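Beta-lactamase OXA-2 (PDB 1K38) hydrolyses beta-lactam antibiotics, oxacillin among them, as a class D serine beta-lactamase conferring antibiotic resistance. Local coordinates at residues F17-T22 and L225-A230; K44-P49 and A147-A152; G194-W199 and A213-T218. All coordinates share one frame; numbering follows the deposited sequence.

Contact 1 of 3, residues F17-T22 and L225-A230; sequences FQAKGT and LFKREA. With FMT (formic acid), chain C.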
loop_
_atom_site.group_PDB
_atom_site.type_symbol
_atom_site.label_atom_id
_atom_site.label_comp_id
_atom_site.label_asym_id
_atom_site.label_seq_id
_atom_site.Cartn_x
_atom_site.Cartn_y
_atom_site.Cartn_z
ATOM N N PHE A 17 -19.153 23.324 4.239
ATOM C CA PHE A 17 -19.939 22.170 3.835
ATOM C C PHE A 17 -21.166 21.981 4.717
ATOM O O PHE A 17 -21.728 20.888 4.785
ATOM C CB PHE A 17 -19.054 20.921 3.859
ATOM C CG PHE A 17 -17.953 20.957 2.845
ATOM C CD1 PHE A 17 -18.230 20.756 1.495
ATOM C CD2 PHE A 17 -16.648 21.252 3.224
ATOM C CE1 PHE A 17 -17.225 20.853 0.539
ATOM C CE2 PHE A 17 -15.634 21.350 2.273
ATOM C CZ PHE A 17 -15.927 21.150 0.927
ATOM N N GLN A 18 -21.575 23.061 5.378
ATOM C CA GLN A 18 -22.741 23.051 6.252
ATOM C C GLN A 18 -22.809 21.761 7.060
ATOM O O GLN A 18 -23.804 21.037 7.020
ATOM C CB GLN A 18 -24.012 23.219 5.416
ATOM C CG GLN A 18 -24.047 24.523 4.627
ATOM C CD GLN A 18 -25.212 24.594 3.661
ATOM O OE1 GLN A 18 -25.316 23.790 2.738
ATOM N NE2 GLN A 18 -26.095 25.563 3.870
ATOM N N ALA A 19 -21.741 21.482 7.796
ATOM C CA ALA A 19 -21.676 20.272 8.598
ATOM C C ALA A 19 -21.363 20.568 10.056
ATOM O O ALA A 19 -20.768 21.594 10.388
ATOM C CB ALA A 19 -20.621 19.327 8.024
ATOM N N LYS A 20 -21.781 19.654 10.922
ATOM C CA LYS A 20 -21.531 19.773 12.350
ATOM C C LYS A 20 -20.740 18.536 12.752
ATOM O O LYS A 20 -21.161 17.412 12.495
ATOM C CB LYS A 20 -22.849 19.826 13.125
ATOM C CG LYS A 20 -23.738 21.006 12.755
ATOM C CD LYS A 20 -23.039 22.336 13.006
ATOM C CE LYS A 20 -23.915 23.508 12.596
ATOM N NZ LYS A 20 -23.226 24.811 12.805
ATOM N N GLY A 21 -19.585 18.737 13.368
ATOM C CA GLY A 21 -18.794 17.594 13.767
ATOM C C GLY A 21 -17.506 17.956 14.469
ATOM O O GLY A 21 -17.357 19.051 15.013
ATOM N N THR A 22 -16.568 17.018 14.444
ATOM C CA THR A 22 -15.276 17.193 15.091
ATOM C C THR A 22 -14.180 16.567 14.242
ATOM O O THR A 22 -14.446 15.741 13.374
ATOM C CB THR A 22 -15.257 16.498 16.476
ATOM O OG1 THR A 22 -14.012 16.759 17.139
ATOM C CG2 THR A 22 -15.425 14.982 16.319
ATOM N N LEU A 225 -22.745 12.266 3.105
ATOM C CA LEU A 225 -21.541 11.445 3.112
ATOM C C LEU A 225 -20.321 12.028 2.406
ATOM O O LEU A 225 -19.197 11.822 2.858
ATOM C CB LEU A 225 -21.860 10.049 2.569
ATOM C CG LEU A 225 -22.937 9.327 3.396
ATOM C CD1 LEU A 225 -23.073 7.898 2.921
ATOM C CD2 LEU A 225 -22.574 9.356 4.880
ATOM N N PHE A 226 -20.524 12.768 1.318
ATOM C CA PHE A 226 -19.383 13.342 0.610
ATOM C C PHE A 226 -18.618 14.339 1.481
ATOM O O PHE A 226 -17.435 14.592 1.257
ATOM C CB PHE A 226 -19.832 14.051 -0.678
ATOM C CG PHE A 226 -20.433 15.412 -0.448
ATOM C CD1 PHE A 226 -21.751 15.549 -0.012
ATOM C CD2 PHE A 226 -19.668 16.560 -0.645
ATOM C CE1 PHE A 226 -22.296 16.813 0.224
ATOM C CE2 PHE A 226 -20.207 17.827 -0.409
ATOM C CZ PHE A 226 -21.522 17.948 0.026
ATOM N N LYS A 227 -19.300 14.899 2.474
ATOM C CA LYS A 227 -18.699 15.888 3.361
ATOM C C LYS A 227 -17.569 15.340 4.220
ATOM O O LYS A 227 -16.700 16.092 4.658
ATOM C CB LYS A 227 -19.772 16.496 4.267
ATOM C CG LYS A 227 -20.914 17.142 3.504
ATOM C CD LYS A 227 -21.965 17.664 4.456
ATOM C CE LYS A 227 -23.117 18.308 3.703
ATOM N NZ LYS A 227 -24.081 18.944 4.640
ATOM N N ARG A 228 -17.589 14.036 4.473
ATOM C CA ARG A 228 -16.556 13.419 5.295
ATOM C C ARG A 228 -15.183 13.659 4.683
ATOM O O ARG A 228 -14.298 14.234 5.323
ATOM C CB ARG A 228 -16.830 11.922 5.437
ATOM C CG ARG A 228 -18.138 11.614 6.162
ATOM C CD ARG A 228 -18.447 10.130 6.150
ATOM N NE ARG A 228 -18.549 9.616 4.783
ATOM C CZ ARG A 228 -18.813 8.352 4.474
ATOM N NH1 ARG A 228 -19.007 7.458 5.435
ATOM N NH2 ARG A 228 -18.879 7.982 3.200
ATOM N N GLU A 229 -15.004 13.233 3.438
ATOM C CA GLU A 229 -13.728 13.441 2.764
ATOM C C GLU A 229 -13.487 14.902 2.390
ATOM O O GLU A 229 -12.350 15.379 2.432
ATOM C CB GLU A 229 -13.633 12.573 1.503
ATOM C CG GLU A 229 -13.297 11.117 1.776
ATOM C CD GLU A 229 -12.793 10.389 0.537
ATOM O OE1 GLU A 229 -12.022 10.994 -0.241
ATOM O OE2 GLU A 229 -13.153 9.208 0.350
ATOM N N ALA A 230 -14.546 15.621 2.035
ATOM C CA ALA A 230 -14.387 17.018 1.643
ATOM C C ALA A 230 -13.769 17.862 2.756
ATOM O O ALA A 230 -12.838 18.627 2.519
ATOM C CB ALA A 230 -15.730 17.603 1.221
HETATM C C FMT C . -19.573 3.902 5.121
HETATM O O1 FMT C . -19.880 5.209 4.424
HETATM O O2 FMT C . -18.338 3.209 4.511
#
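With CG set beside its backbone N (chi1 -66°), F17 lays its ring against A230 of helix 226-238, while K227, whose chain runs straight out beyond a chi1 of -57°, carries its ammonium back to the turn at F17 and Q18. The methyl of A230 sits over one face of the F17 ring, displaced toward the rim: A230 CB is 3.7 Å from the ring centroid and 18° off the normal, a CH-pi contact. The ring of F226 comes up obliquely, F226 CE2 lying 4.0 Å from F17 CD1. K227 NZ gives weak hydrogen bonds to two successive carbonyls, F17 O at 3.1 Å and Q18 O at 3.2 Å; its stronger partner is the carboxylate of D224, with which it forms a salt bridge. A19 CB rests against the stem of the same lysine, 4.2 Å from K227 CD. The carbonyls lie where helix 11-16 closes in a Schellman motif, with Q18 at positive phi as the C-prime residue, just before the chain enters strand 21-27; the contact therefore packs the C-terminal end of helix 11-16 against the first turn of helix 226-238 in the transpeptidase-like fold. In the next residue, R228, NE is bonded to L225 O, an oxygen that also accepts R228 N. R228 NH1 reaches O1 of a formate, probably from the crystallisation liquor, at 2.6 Å and meets G191 O as well; the formate is also held by S99 and T190, the latter a substrate-binding residue by similarity.

Contact 2 of 3, residues K44-P49 and A147-A152; sequences KKRYSP and AQEQIA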
loop_
_atom_site.group_PDB
_atom_site.type_symbol
_atom_site.label_atom_id
_atom_site.label_comp_id
_atom_site.label_asym_id
_atom_site.label_seq_id
_atom_site.Cartn_x
_atom_site.Cartn_y
_atom_site.Cartn_z
ATOM N N LYS A 44 -13.864 13.844 22.130
ATOM C CA LYS A 44 -13.729 12.829 23.165
ATOM C C LYS A 44 -15.028 12.061 23.410
ATOM O O LYS A 44 -15.082 11.186 24.274
ATOM C CB LYS A 44 -13.247 13.475 24.469
ATOM C CG LYS A 44 -11.886 14.156 24.340
ATOM C CD LYS A 44 -11.430 14.773 25.656
ATOM C CE LYS A 44 -11.173 13.707 26.711
ATOM N NZ LYS A 44 -10.103 12.752 26.298
ATOM N N LYS A 45 -16.070 12.382 22.646
ATOM C CA LYS A 45 -17.356 11.710 22.784
ATOM C C LYS A 45 -17.358 10.399 22.004
ATOM O O LYS A 45 -16.943 10.353 20.844
ATOM C CB LYS A 45 -18.483 12.616 22.278
ATOM C CG LYS A 45 -19.875 12.037 22.468
ATOM C CD LYS A 45 -20.955 13.051 22.117
ATOM C CE LYS A 45 -20.901 14.260 23.036
ATOM N NZ LYS A 45 -21.112 13.888 24.460
ATOM N N ARG A 46 -17.820 9.330 22.640
ATOM C CA ARG A 46 -17.856 8.033 21.979
ATOM C C ARG A 46 -19.095 7.812 21.124
ATOM O O ARG A 46 -20.223 8.091 21.542
ATOM C CB ARG A 46 -17.736 6.908 23.010
ATOM C CG ARG A 46 -16.357 6.803 23.626
ATOM C CD ARG A 46 -16.308 5.694 24.656
ATOM N NE ARG A 46 -14.944 5.404 25.082
ATOM C CZ ARG A 46 -14.635 4.675 26.149
ATOM N NH1 ARG A 46 -15.594 4.165 26.912
ATOM N NH2 ARG A 46 -13.366 4.447 26.451
ATOM N N TYR A 47 -18.865 7.306 19.917
ATOM C CA TYR A 47 -19.925 7.017 18.961
ATOM C C TYR A 47 -19.672 5.644 18.350
ATOM O O TYR A 47 -18.546 5.144 18.375
ATOM C CB TYR A 47 -19.921 8.034 17.815
ATOM C CG TYR A 47 -20.256 9.459 18.187
ATOM C CD1 TYR A 47 -21.562 9.829 18.504
ATOM C CD2 TYR A 47 -19.279 10.453 18.156
ATOM C CE1 TYR A 47 -21.886 11.155 18.773
ATOM C CE2 TYR A 47 -19.591 11.778 18.422
ATOM C CZ TYR A 47 -20.897 12.125 18.725
ATOM O OH TYR A 47 -21.218 13.444 18.950
ATOM N N SER A 48 -20.716 5.038 17.794
ATOM C CA SER A 48 -20.555 3.747 17.137
ATOM C C SER A 48 -19.498 3.943 16.053
ATOM O O SER A 48 -19.542 4.922 15.310
ATOM C CB SER A 48 -21.869 3.317 16.481
ATOM O OG SER A 48 -21.651 2.247 15.581
ATOM N N PRO A 49 -18.534 3.014 15.942
ATOM C CA PRO A 49 -17.499 3.162 14.915
ATOM C C PRO A 49 -18.004 2.878 13.507
ATOM O O PRO A 49 -17.391 3.294 12.528
ATOM C CB PRO A 49 -16.440 2.155 15.355
ATOM C CG PRO A 49 -17.264 1.054 15.923
ATOM C CD PRO A 49 -18.306 1.800 16.748
ATOM N N ALA A 147 -13.202 10.125 18.611
ATOM C CA ALA A 147 -12.259 10.500 17.566
ATOM C C ALA A 147 -10.833 10.447 18.108
ATOM O O ALA A 147 -9.920 10.017 17.408
ATOM C CB ALA A 147 -12.574 11.900 17.041
ATOM N N GLN A 148 -10.640 10.873 19.354
ATOM C CA GLN A 148 -9.305 10.840 19.930
ATOM C C GLN A 148 -8.836 9.405 20.127
ATOM O O GLN A 148 -7.656 9.102 19.940
ATOM C CB GLN A 148 -9.262 11.620 21.251
ATOM C CG GLN A 148 -9.226 13.130 21.027
ATOM C CD GLN A 148 -8.727 13.904 22.233
ATOM O OE1 GLN A 148 -7.814 13.462 22.936
ATOM N NE2 GLN A 148 -9.309 15.076 22.467
ATOM N N GLU A 149 -9.761 8.520 20.482
ATOM C CA GLU A 149 -9.418 7.115 20.668
ATOM C C GLU A 149 -9.089 6.453 19.326
ATOM O O GLU A 149 -8.256 5.547 19.261
ATOM C CB GLU A 149 -10.562 6.385 21.374
ATOM C CG GLU A 149 -10.742 6.835 22.816
ATOM C CD GLU A 149 -11.863 6.112 23.524
ATOM O OE1 GLU A 149 -12.965 6.019 22.950
ATOM O OE2 GLU A 149 -11.646 5.647 24.663
ATOM N N GLN A 150 -9.735 6.908 18.254
ATOM C CA GLN A 150 -9.448 6.360 16.928
ATOM C C GLN A 150 -8.010 6.720 16.561
ATOM O O GLN A 150 -7.283 5.904 15.996
ATOM C CB GLN A 150 -10.400 6.941 15.874
ATOM C CG GLN A 150 -11.847 6.467 16.005
ATOM C CD GLN A 150 -12.220 5.380 15.006
ATOM O OE1 GLN A 150 -11.371 4.595 14.572
ATOM N NE2 GLN A 150 -13.501 5.326 14.641
ATOM N N ILE A 151 -7.604 7.949 16.875
ATOM C CA ILE A 151 -6.245 8.392 16.574
ATOM C C ILE A 151 -5.244 7.505 17.306
ATOM O O ILE A 151 -4.291 7.014 16.706
ATOM C CB ILE A 151 -6.019 9.864 17.007
ATOM C CG1 ILE A 151 -6.864 10.808 16.142
ATOM C CG2 ILE A 151 -4.539 10.214 16.904
ATOM C CD1 ILE A 151 -6.374 10.966 14.717
ATOM N N ALA A 152 -5.468 7.294 18.599
ATOM C CA ALA A 152 -4.565 6.464 19.388
ATOM C C ALA A 152 -4.458 5.060 18.802
ATOM O O ALA A 152 -3.367 4.496 18.724
ATOM C CB ALA A 152 -5.040 6.399 20.836
HETATM O O HOH W 1 -15.737 11.722 18.803
#
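R46 and E149 cross at about a right angle, yet their flat ends are nearly coplanar, the guanidinium and carboxylate planes only 20° apart. The grip is side-on and bidentate: R46 NE to E149 OE1 at 3.0 Å and R46 NH2 to E149 OE2 at 2.8 Å, the second almost straight (167°) and on the syn lone pair of OE2. R46, extended from CG to NE, carries its guanidinium out to E149; the two bonds, one to each oxygen, should fix the rotation of the carboxylate. E149 OE1 additionally accepts the backbone N of S146. K44 runs obliquely past Q148, its methylene K44 CG 3.3 Å from Q148 NE2, and that amide nitrogen is hydrogen-bonded to S43 OG. Apart from these side chains, a water joins the backbones, donating to K45 O at 2.7 Å and accepting from A147 N at 3.0 Å. Deeper in, the ring of P49 meets the amide of Q150, P49 CB lying 4.4 Å from Q150 NE2, whose hydrogen-bond partner is T52 OG1. The contact thus fastens the loop 44-49 to the first turn of helix 147-158, by charge at the surface and by packing inside. That loop leads to S51, the predicted acyl-ester nucleophile, shortly before helix 56-64, consistent with the penicillin-recognising serine enzymes, where the nucleophile lies at the start of a helix.

Contact 3 of 3, residues G194-W199 and A213-T218; sequences GRMGWW and ALNIDT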
loop_
_atom_site.group_PDB
_atom_site.type_symbol
_atom_site.label_atom_id
_atom_site.label_comp_id
_atom_site.label_asym_id
_atom_site.label_seq_id
_atom_site.Cartn_x
_atom_site.Cartn_y
_atom_site.Cartn_z
ATOM N N GLY A 194 -26.069 5.725 9.723
ATOM C CA GLY A 194 -27.362 6.368 9.582
ATOM C C GLY A 194 -27.446 7.832 9.974
ATOM O O GLY A 194 -28.006 8.639 9.235
ATOM N N ARG A 195 -26.895 8.184 11.130
ATOM C CA ARG A 195 -26.954 9.570 11.594
ATOM C C ARG A 195 -25.585 10.146 11.922
ATOM O O ARG A 195 -25.458 11.340 12.200
ATOM C CB ARG A 195 -27.839 9.667 12.842
ATOM C CG ARG A 195 -27.283 8.925 14.052
ATOM C CD ARG A 195 -28.203 7.797 14.467
ATOM N NE ARG A 195 -28.392 6.830 13.390
ATOM C CZ ARG A 195 -29.340 5.898 13.379
ATOM N NH1 ARG A 195 -29.434 5.060 12.357
ATOM N NH2 ARG A 195 -30.200 5.813 14.384
ATOM N N MET A 196 -24.574 9.285 11.889
ATOM C CA MET A 196 -23.197 9.655 12.207
ATOM C C MET A 196 -22.250 9.132 11.131
ATOM O O MET A 196 -22.306 7.957 10.778
ATOM C CB MET A 196 -22.820 9.048 13.565
ATOM C CG MET A 196 -21.339 8.751 13.749
ATOM S SD MET A 196 -20.496 10.016 14.699
ATOM C CE MET A 196 -21.089 11.485 13.944
ATOM N N GLY A 197 -21.374 9.998 10.623
ATOM C CA GLY A 197 -20.435 9.574 9.597
ATOM C C GLY A 197 -18.993 9.798 10.018
ATOM O O GLY A 197 -18.690 10.784 10.689
ATOM N N TRP A 198 -18.107 8.888 9.622
ATOM C CA TRP A 198 -16.682 8.969 9.963
ATOM C C TRP A 198 -15.746 8.889 8.765
ATOM O O TRP A 198 -16.097 8.385 7.706
ATOM C CB TRP A 198 -16.219 7.764 10.794
ATOM C CG TRP A 198 -16.731 7.541 12.162
ATOM C CD1 TRP A 198 -17.815 6.793 12.519
ATOM C CD2 TRP A 198 -16.077 7.911 13.380
ATOM N NE1 TRP A 198 -17.871 6.660 13.890
ATOM C CE2 TRP A 198 -16.816 7.338 14.442
ATOM C CE3 TRP A 198 -14.933 8.666 13.679
ATOM C CZ2 TRP A 198 -16.447 7.496 15.783
ATOM C CZ3 TRP A 198 -14.566 8.822 15.015
ATOM C CH2 TRP A 198 -15.323 8.238 16.050
ATOM N N TRP A 199 -14.532 9.384 8.977
ATOM C CA TRP A 199 -13.441 9.194 8.032
ATOM C C TRP A 199 -12.229 9.281 8.938
ATOM O O TRP A 199 -11.991 10.303 9.586
ATOM C CB TRP A 199 -13.344 10.216 6.893
ATOM C CG TRP A 199 -12.512 9.620 5.746
ATOM C CD1 TRP A 199 -12.508 8.306 5.338
ATOM C CD2 TRP A 199 -11.626 10.310 4.856
ATOM N NE1 TRP A 199 -11.681 8.143 4.251
ATOM C CE2 TRP A 199 -11.127 9.356 3.932
ATOM C CE3 TRP A 199 -11.206 11.639 4.744
ATOM C CZ2 TRP A 199 -10.232 9.695 2.912
ATOM C CZ3 TRP A 199 -10.315 11.978 3.730
ATOM C CH2 TRP A 199 -9.838 11.009 2.827
ATOM N N ALA A 213 -9.012 11.935 12.313
ATOM C CA ALA A 213 -10.217 11.238 12.713
ATOM C C ALA A 213 -11.314 12.285 12.777
ATOM O O ALA A 213 -11.285 13.182 13.622
ATOM C CB ALA A 213 -10.033 10.561 14.072
ATOM N N LEU A 214 -12.258 12.181 11.851
ATOM C CA LEU A 214 -13.375 13.107 11.787
ATOM C C LEU A 214 -14.704 12.391 11.842
ATOM O O LEU A 214 -14.840 11.284 11.337
ATOM C CB LEU A 214 -13.335 13.917 10.476
ATOM C CG LEU A 214 -14.614 14.685 10.065
ATOM C CD1 LEU A 214 -14.230 15.911 9.265
ATOM C CD2 LEU A 214 -15.559 13.790 9.243
ATOM N N ASN A 215 -15.674 13.006 12.509
ATOM C CA ASN A 215 -17.021 12.469 12.481
ATOM C C ASN A 215 -17.953 13.663 12.411
ATOM O O ASN A 215 -17.628 14.752 12.893
ATOM C CB ASN A 215 -17.357 11.496 13.646
ATOM C CG ASN A 215 -17.357 12.137 15.018
ATOM O OD1 ASN A 215 -18.106 13.076 15.296
ATOM N ND2 ASN A 215 -16.531 11.597 15.907
ATOM N N ILE A 216 -19.072 13.469 11.727
ATOM C CA ILE A 216 -20.067 14.517 11.555
ATOM C C ILE A 216 -21.455 13.919 11.619
ATOM O O ILE A 216 -21.644 12.737 11.341
ATOM C CB ILE A 216 -19.955 15.216 10.173
ATOM C CG1 ILE A 216 -19.984 14.174 9.047
ATOM C CG2 ILE A 216 -18.691 16.072 10.116
ATOM C CD1 ILE A 216 -20.115 14.778 7.657
ATOM N N ASP A 217 -22.431 14.734 11.997
ATOM C CA ASP A 217 -23.799 14.247 12.020
ATOM C C ASP A 217 -24.237 14.239 10.560
ATOM O O ASP A 217 -23.710 15.000 9.747
ATOM C CB ASP A 217 -24.698 15.184 12.827
ATOM C CG ASP A 217 -24.279 15.282 14.271
ATOM O OD1 ASP A 217 -23.796 14.266 14.811
ATOM O OD2 ASP A 217 -24.449 16.365 14.872
ATOM N N THR A 218 -25.194 13.381 10.224
ATOM C CA THR A 218 -25.671 13.308 8.845
ATOM C C THR A 218 -27.188 13.466 8.758
ATOM O O THR A 218 -27.904 12.512 8.460
ATOM C CB THR A 218 -25.272 11.973 8.178
ATOM O OG1 THR A 218 -25.873 10.879 8.882
ATOM C CG2 THR A 218 -23.754 11.808 8.183
#
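Strands 196-205 and 208-217 form a beta hairpin in the central sheet of the beta-lactamase fold, and here they run antiparallel, their local axes 160° apart. M196 with D217 and W198 with N215 are non-hydrogen-bonded pairs; G197 with I216 and W199 with L214 are hydrogen-bonded ones. G197 N reaches I216 O at 2.8 Å in a nearly straight bond, and I216 N returns to G197 O at 2.9 Å; W199 and L214 repeat the exchange. T218 N then bonds R195 O beyond the M196-D217 pair.

On the face shared by M196, W198 and N215, the asparagine lies alongside the indole. N215 CB stands over the six-membered ring of W198, 4.0 Å from its centroid, in a CH-pi contact, and N215 ND2 comes within 3.5 Å of W198 CZ3, the amide plane turned 83° to the ring. A chi1 of 65° sets N215 CG between its own backbone N and carbonyl carbon, which holds the amide beside the indole. N215 OD1 accepts from R42 NE. M196 crosses the asparagine obliquely, M196 SD 3.6 Å from N215 CB.

This face packs against helix 147-158 and the loop with Y47, and W198 NE1 is tied to S48 O. The other face carries L214, I216 and W199 and is covered in part by helix 226-238; W199 also touches T190 on the neighbouring strand 184-192, which bears the KTG residues, inferred by similarity to bind substrate. T218 OG1 is bonded to W192 NE1.

Overall arrangement
Contact 3 is the sheet core to which the other two attach. Strand 21-27 of contact 1 lies beside strand 208-217: T22 N is 2.9 Å from N215 O and K20 O 3.0 Å from D217 N, both probable hydrogen bonds, with the centres about 8 Å apart. Contact 2, its centre about 11 Å from that of contact 3, meets it where Y47 CG packs 3.5 Å from M196 SD and A147 O lies 3.4 Å from A213 CB. Contacts 1 and 2, about 17 Å apart between centres, touch where T22 CG2 packs on A147 CB. Around the active site, the side chains of P49 and W198 each come within about 8 Å of that of S51, the predicted nucleophile.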